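Local coordinates for protein tannase (Lactobacillus plantarum, PDB 3WA7) that hydrolyses the galloyl ester bonds of tannins, as a tannase of the alpha/beta-hydrolase superfamily, at residues A[141-146]-A[155-160]; A[197-202]-A[465-470]. All coordinates share one frame; numbering follows the deposited sequence.

Contact 1 of 2, residues A[141-146]-A[155-160]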
loop_
_atom_site.group_PDB
_atom_site.type_symbol
_atom_site.label_atom_id
_atom_site.label_comp_id
_atom_site.label_asym_id
_atom_site.label_seq_id
_atom_site.Cartn_x
_atom_site.Cartn_y
_atom_site.Cartn_z
ATOM N N ARG A 141 -17.719 -4.780 -2.910
ATOM C CA ARG A 141 -19.017 -5.454 -2.899
ATOM C C ARG A 141 -19.995 -4.759 -3.841
ATOM O O ARG A 141 -20.785 -5.418 -4.513
ATOM C CB ARG A 141 -19.596 -5.506 -1.481
ATOM C CG ARG A 141 -18.752 -6.343 -0.548
ATOM C CD ARG A 141 -19.448 -6.654 0.763
ATOM N NE ARG A 141 -18.645 -7.612 1.514
ATOM C CZ ARG A 141 -19.076 -8.308 2.558
ATOM N NH1 ARG A 141 -20.318 -8.162 2.999
ATOM N NH2 ARG A 141 -18.256 -9.164 3.155
ATOM N N TYR A 142 -19.938 -3.432 -3.892
ATOM C CA TYR A 142 -20.820 -2.676 -4.778
ATOM C C TYR A 142 -20.561 -3.100 -6.223
ATOM O O TYR A 142 -21.492 -3.356 -6.985
ATOM C CB TYR A 142 -20.567 -1.170 -4.652
ATOM C CG TYR A 142 -21.430 -0.348 -5.585
ATOM C CD1 TYR A 142 -22.723 0.032 -5.218
ATOM C CD2 TYR A 142 -20.980 -0.011 -6.864
ATOM C CE1 TYR A 142 -23.549 0.724 -6.105
ATOM C CE2 TYR A 142 -21.798 0.677 -7.758
ATOM C CZ TYR A 142 -23.079 1.037 -7.372
ATOM O OH TYR A 142 -23.893 1.693 -8.264
ATOM N N VAL A 143 -19.288 -3.168 -6.590
ATOM C CA VAL A 143 -18.904 -3.556 -7.943
ATOM C C VAL A 143 -19.367 -4.968 -8.287
ATOM O O VAL A 143 -20.012 -5.182 -9.316
ATOM C CB VAL A 143 -17.372 -3.469 -8.131
ATOM C CG1 VAL A 143 -16.960 -4.107 -9.458
ATOM C CG2 VAL A 143 -16.932 -2.016 -8.094
ATOM N N LYS A 144 -19.045 -5.924 -7.422
ATOM C CA LYS A 144 -19.406 -7.317 -7.664
ATOM C C LYS A 144 -20.915 -7.549 -7.650
ATOM O O LYS A 144 -21.424 -8.378 -8.405
ATOM C CB LYS A 144 -18.697 -8.224 -6.649
ATOM C CG LYS A 144 -17.171 -8.092 -6.726
ATOM C CD LYS A 144 -16.429 -9.119 -5.875
ATOM C CE LYS A 144 -16.429 -10.503 -6.509
ATOM N NZ LYS A 144 -15.678 -11.484 -5.656
ATOM N N TYR A 145 -21.625 -6.805 -6.807
ATOM C CA TYR A 145 -23.080 -6.920 -6.719
ATOM C C TYR A 145 -23.687 -6.486 -8.046
ATOM O O TYR A 145 -24.755 -6.958 -8.448
ATOM C CB TYR A 145 -23.610 -6.016 -5.599
ATOM C CG TYR A 145 -25.118 -6.005 -5.443
ATOM C CD1 TYR A 145 -25.821 -7.180 -5.177
ATOM C CD2 TYR A 145 -25.839 -4.812 -5.527
ATOM C CE1 TYR A 145 -27.206 -7.168 -4.994
ATOM C CE2 TYR A 145 -27.225 -4.789 -5.346
ATOM C CZ TYR A 145 -27.899 -5.971 -5.079
ATOM O OH TYR A 145 -29.265 -5.957 -4.885
ATOM N N ASN A 146 -22.986 -5.585 -8.725
ATOM C CA ASN A 146 -23.458 -5.053 -9.994
ATOM C C ASN A 146 -22.847 -5.673 -11.241
ATOM O O ASN A 146 -22.763 -5.031 -12.285
ATOM C CB ASN A 146 -23.279 -3.535 -10.000
ATOM C CG ASN A 146 -24.360 -2.831 -9.203
ATOM O OD1 ASN A 146 -25.529 -2.837 -9.593
ATOM N ND2 ASN A 146 -23.982 -2.234 -8.079
ATOM N N ASN A 155 -14.840 -10.467 -11.947
ATOM C CA ASN A 155 -14.006 -11.568 -11.480
ATOM C C ASN A 155 -12.542 -11.219 -11.737
ATOM O O ASN A 155 -11.640 -12.016 -11.474
ATOM C CB ASN A 155 -14.367 -12.858 -12.216
ATOM C CG ASN A 155 -15.783 -13.302 -11.933
ATOM O OD1 ASN A 155 -16.164 -13.489 -10.775
ATOM N ND2 ASN A 155 -16.577 -13.466 -12.986
ATOM N N ARG A 156 -12.323 -10.013 -12.247
ATOM C CA ARG A 156 -10.982 -9.527 -12.547
ATOM C C ARG A 156 -10.725 -8.161 -11.912
ATOM O O ARG A 156 -10.216 -7.241 -12.558
ATOM C CB ARG A 156 -10.788 -9.446 -14.063
ATOM C CG ARG A 156 -10.884 -10.793 -14.757
ATOM C CD ARG A 156 -9.727 -11.713 -14.373
ATOM N NE ARG A 156 -9.801 -12.982 -15.094
ATOM C CZ ARG A 156 -10.465 -14.055 -14.673
ATOM N NH1 ARG A 156 -11.116 -14.037 -13.517
ATOM N NH2 ARG A 156 -10.499 -15.147 -15.428
ATOM N N ILE A 157 -11.090 -8.035 -10.639
ATOM C CA ILE A 157 -10.876 -6.796 -9.903
ATOM C C ILE A 157 -9.430 -6.790 -9.434
ATOM O O ILE A 157 -8.960 -7.755 -8.837
ATOM C CB ILE A 157 -11.808 -6.694 -8.672
ATOM C CG1 ILE A 157 -13.257 -6.499 -9.132
ATOM C CG2 ILE A 157 -11.367 -5.537 -7.778
ATOM C CD1 ILE A 157 -14.273 -6.464 -7.991
ATOM N N ILE A 158 -8.726 -5.706 -9.727
ATOM C CA ILE A 158 -7.330 -5.575 -9.347
ATOM C C ILE A 158 -7.161 -4.263 -8.612
ATOM O O ILE A 158 -7.360 -3.195 -9.182
ATOM C CB ILE A 158 -6.414 -5.582 -10.589
ATOM C CG1 ILE A 158 -6.653 -6.865 -11.388
ATOM C CG2 ILE A 158 -4.944 -5.493 -10.167
ATOM C CD1 ILE A 158 -5.916 -6.917 -12.702
ATOM N N THR A 159 -6.815 -4.344 -7.333
ATOM C CA THR A 159 -6.628 -3.134 -6.548
ATOM C C THR A 159 -5.227 -2.570 -6.737
ATOM O O THR A 159 -4.295 -3.287 -7.105
ATOM C CB THR A 159 -6.858 -3.389 -5.042
ATOM O OG1 THR A 159 -6.121 -4.548 -4.629
ATOM C CG2 THR A 159 -8.337 -3.582 -4.754
ATOM N N ASN A 160 -5.093 -1.271 -6.505
ATOM C CA ASN A 160 -3.801 -0.616 -6.617
ATOM C C ASN A 160 -3.758 0.537 -5.636
ATOM O O ASN A 160 -4.772 1.181 -5.370
ATOM C CB ASN A 160 -3.563 -0.094 -8.037
ATOM C CG ASN A 160 -2.160 0.451 -8.220
ATOM O OD1 ASN A 160 -1.183 -0.177 -7.811
ATOM N ND2 ASN A 160 -2.051 1.619 -8.839
HETATM O O HOH W 1 -14.771 -13.375 -8.281
#

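Contact 2 of 2, residues A[197-202]-A[465-470]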
loop_
_atom_site.group_PDB
_atom_site.type_symbol
_atom_site.label_atom_id
_atom_site.label_comp_id
_atom_site.label_asym_id
_atom_site.label_seq_id
_atom_site.Cartn_x
_atom_site.Cartn_y
_atom_site.Cartn_z
ATOM N N ILE A 197 -10.942 -10.457 -4.250
ATOM C CA ILE A 197 -10.564 -9.929 -5.553
ATOM C C ILE A 197 -9.629 -10.849 -6.327
ATOM O O ILE A 197 -9.161 -11.863 -5.809
ATOM C CB ILE A 197 -9.917 -8.536 -5.413
ATOM C CG1 ILE A 197 -8.660 -8.625 -4.544
ATOM C CG2 ILE A 197 -10.932 -7.558 -4.813
ATOM C CD1 ILE A 197 -7.934 -7.301 -4.371
ATOM N N PHE A 198 -9.359 -10.472 -7.571
ATOM C CA PHE A 198 -8.515 -11.252 -8.471
ATOM C C PHE A 198 -7.008 -11.059 -8.295
ATOM O O PHE A 198 -6.254 -12.031 -8.261
ATOM C CB PHE A 198 -8.901 -10.928 -9.917
ATOM C CG PHE A 198 -8.083 -11.658 -10.948
ATOM C CD1 PHE A 198 -8.213 -13.032 -11.113
ATOM C CD2 PHE A 198 -7.207 -10.962 -11.775
ATOM C CE1 PHE A 198 -7.480 -13.707 -12.094
ATOM C CE2 PHE A 198 -6.468 -11.627 -12.761
ATOM C CZ PHE A 198 -6.607 -13.001 -12.919
ATOM N N ALA A 199 -6.569 -9.812 -8.193
ATOM C CA ALA A 199 -5.143 -9.548 -8.054
ATOM C C ALA A 199 -4.857 -8.290 -7.259
ATOM O O ALA A 199 -5.706 -7.402 -7.141
ATOM C CB ALA A 199 -4.501 -9.448 -9.434
ATOM N N VAL A 200 -3.642 -8.221 -6.729
ATOM C CA VAL A 200 -3.208 -7.094 -5.922
ATOM C C VAL A 200 -1.969 -6.404 -6.477
ATOM O O VAL A 200 -0.977 -7.059 -6.799
ATOM C CB VAL A 200 -2.851 -7.546 -4.479
ATOM C CG1 VAL A 200 -2.179 -6.403 -3.715
ATOM C CG2 VAL A 200 -4.094 -8.004 -3.747
ATOM N N SER A 201 -2.043 -5.082 -6.593
ATOM C CA SER A 201 -0.905 -4.280 -7.010
ATOM C C SER A 201 -0.677 -3.344 -5.829
ATOM O O SER A 201 -1.607 -2.671 -5.370
ATOM C CB SER A 201 -1.202 -3.459 -8.262
ATOM O OG SER A 201 -0.124 -2.571 -8.508
ATOM N N ALA A 202 0.548 -3.308 -5.322
ATOM C CA ALA A 202 0.839 -2.453 -4.182
ATOM C C ALA A 202 2.228 -1.849 -4.234
ATOM O O ALA A 202 3.223 -2.561 -4.390
ATOM C CB ALA A 202 0.669 -3.240 -2.887
ATOM N N ASP A 465 -2.116 -7.678 -18.098
ATOM C CA ASP A 465 -2.514 -8.341 -19.336
ATOM C C ASP A 465 -2.053 -9.796 -19.358
ATOM O O ASP A 465 -2.731 -10.661 -19.910
ATOM C CB ASP A 465 -1.950 -7.600 -20.553
ATOM C CG ASP A 465 -2.575 -6.229 -20.740
ATOM O OD1 ASP A 465 -3.603 -5.948 -20.090
ATOM O OD2 ASP A 465 -2.046 -5.439 -21.546
ATOM N N GLY A 466 -0.901 -10.060 -18.752
ATOM C CA GLY A 466 -0.395 -11.420 -18.705
ATOM C C GLY A 466 -1.333 -12.314 -17.912
ATOM O O GLY A 466 -1.584 -13.459 -18.289
ATOM N N LEU A 467 -1.858 -11.785 -16.811
ATOM C CA LEU A 467 -2.779 -12.530 -15.953
ATOM C C LEU A 467 -4.148 -12.743 -16.591
ATOM O O LEU A 467 -4.748 -13.810 -16.467
ATOM C CB LEU A 467 -2.991 -11.788 -14.628
ATOM C CG LEU A 467 -1.846 -11.614 -13.630
ATOM C CD1 LEU A 467 -2.311 -10.724 -12.487
ATOM C CD2 LEU A 467 -1.408 -12.967 -13.099
ATOM N N CYS A 468 -4.639 -11.717 -17.274
ATOM C CA CYS A 468 -5.961 -11.771 -17.880
ATOM C C CYS A 468 -6.042 -12.326 -19.297
ATOM O O CYS A 468 -7.022 -12.987 -19.643
ATOM C CB CYS A 468 -6.588 -10.374 -17.832
ATOM S SG CYS A 468 -6.715 -9.702 -16.150
ATOM N N GLN A 469 -5.024 -12.069 -20.112
ATOM C CA GLN A 469 -5.030 -12.540 -21.496
ATOM C C GLN A 469 -3.972 -13.591 -21.808
ATOM O O GLN A 469 -4.295 -14.755 -22.041
ATOM C CB GLN A 469 -4.832 -11.363 -22.451
ATOM C CG GLN A 469 -5.776 -10.204 -22.228
ATOM C CD GLN A 469 -5.532 -9.078 -23.210
ATOM O OE1 GLN A 469 -4.411 -8.584 -23.339
ATOM N NE2 GLN A 469 -6.582 -8.662 -23.904
ATOM N N LEU A 470 -2.714 -13.154 -21.837
ATOM C CA LEU A 470 -1.574 -14.018 -22.139
ATOM C C LEU A 470 -1.808 -15.459 -21.702
ATOM O O LEU A 470 -2.120 -15.674 -20.511
ATOM C CB LEU A 470 -0.308 -13.463 -21.475
ATOM C CG LEU A 470 1.056 -14.045 -21.870
ATOM C CD1 LEU A 470 2.156 -13.136 -21.347
ATOM C CD2 LEU A 470 1.220 -15.455 -21.321
#

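Contact 1 of 2, residues A[141-146]-A[155-160]
I157 carries this contact, with K144 and V143 on the other side. Its CD1 methyl lies 3.6 Å from K144 CG. The two side chains cross at a slant, and K144 CD is a little farther from the same methyl, at 4.0 Å. V143 meets I157 differently, tip to tip, with V143 CG1 3.9 Å from I157 CD1. The I157 chain is extended at its second torsion (chi2 177°), which carries CD1 out from the strand to the helix. The contact belongs to an alpha/beta-hydrolase fold. Helix 131-145 packs on one face of the central sheet, and strand 157-160 is an inner strand of it. In this fold the strand runs into a GxSxG turn consistent with a nucleophile elbow. The helix and this strand follow each other in a beta-alpha-beta crossover that starts at strand 107-111. V143 and I157 also touch M71 on the neighbouring strand 69-72. The K144 chain bends at chi3 (76°): CG and CD stay against I157 CD1, and NZ swings away. K144 NZ hydrogen-bonds to T194 OG1 and forms a salt bridge with D196. One water accepts a weak bond from K144 NZ (3.4 Å) and donates one to N155 OD1 (2.9 Å).

Contact 2 of 2, residues A[197-202]-A[465-470]
F198 and L467 make the main apolar contact. L467 CB comes up to the edge of the F198 ring, close to its plane, 3.9 Å from F198 CE2. With CG anti to the backbone N (chi1 179°), the F198 ring is carried out to the end of helix 457-468. A199 adds a smaller apolar touch: its CB is 4.0 Å from L467 CD1. L467 thus spans both residues, with CB at the ring and CD1 at the methyl. The second kind of interaction is sulfur-aromatic. C468 SG lies 3.9 Å from F198 CE2 and 5.0 Å from the ring centroid. The sulfur approaches obliquely, 57° off the ring normal. The ring also has partners outside the two segments: it takes a cation-pi contact from R156 and meets the ring of H410. Replacing F198 by an alanine is likely to open a gap beside L467 CB and take away the ring that C468 SG and the R156 side chain rest against. Strand 199-203 lies between strands 157-160 and 410-414 in the central sheet. The last turn of helix 457-468, the final helix of the alpha/beta-hydrolase fold here, packs across its start, with L467 also touching H410.

Both contacts pack a helix on the central sheet, and their strands, 157-160 and 199-203, are neighbours in it. The helices lie on opposite faces: I157 points to helix 131-145, while I158 and A199 face helix 457-468. Contact 1 is the more buried, and joins elements close in sequence. Contact 2 is partly buried and brings the end of the last helix back to a strand far earlier in the chain. Contact 1 is aliphatic, with a charged amine and a water at its margin. Contact 2 adds an aromatic ring and a sulfur. Between the strands, T159 O and S201 N, 2.9 Å apart, probably form a hydrogen bond.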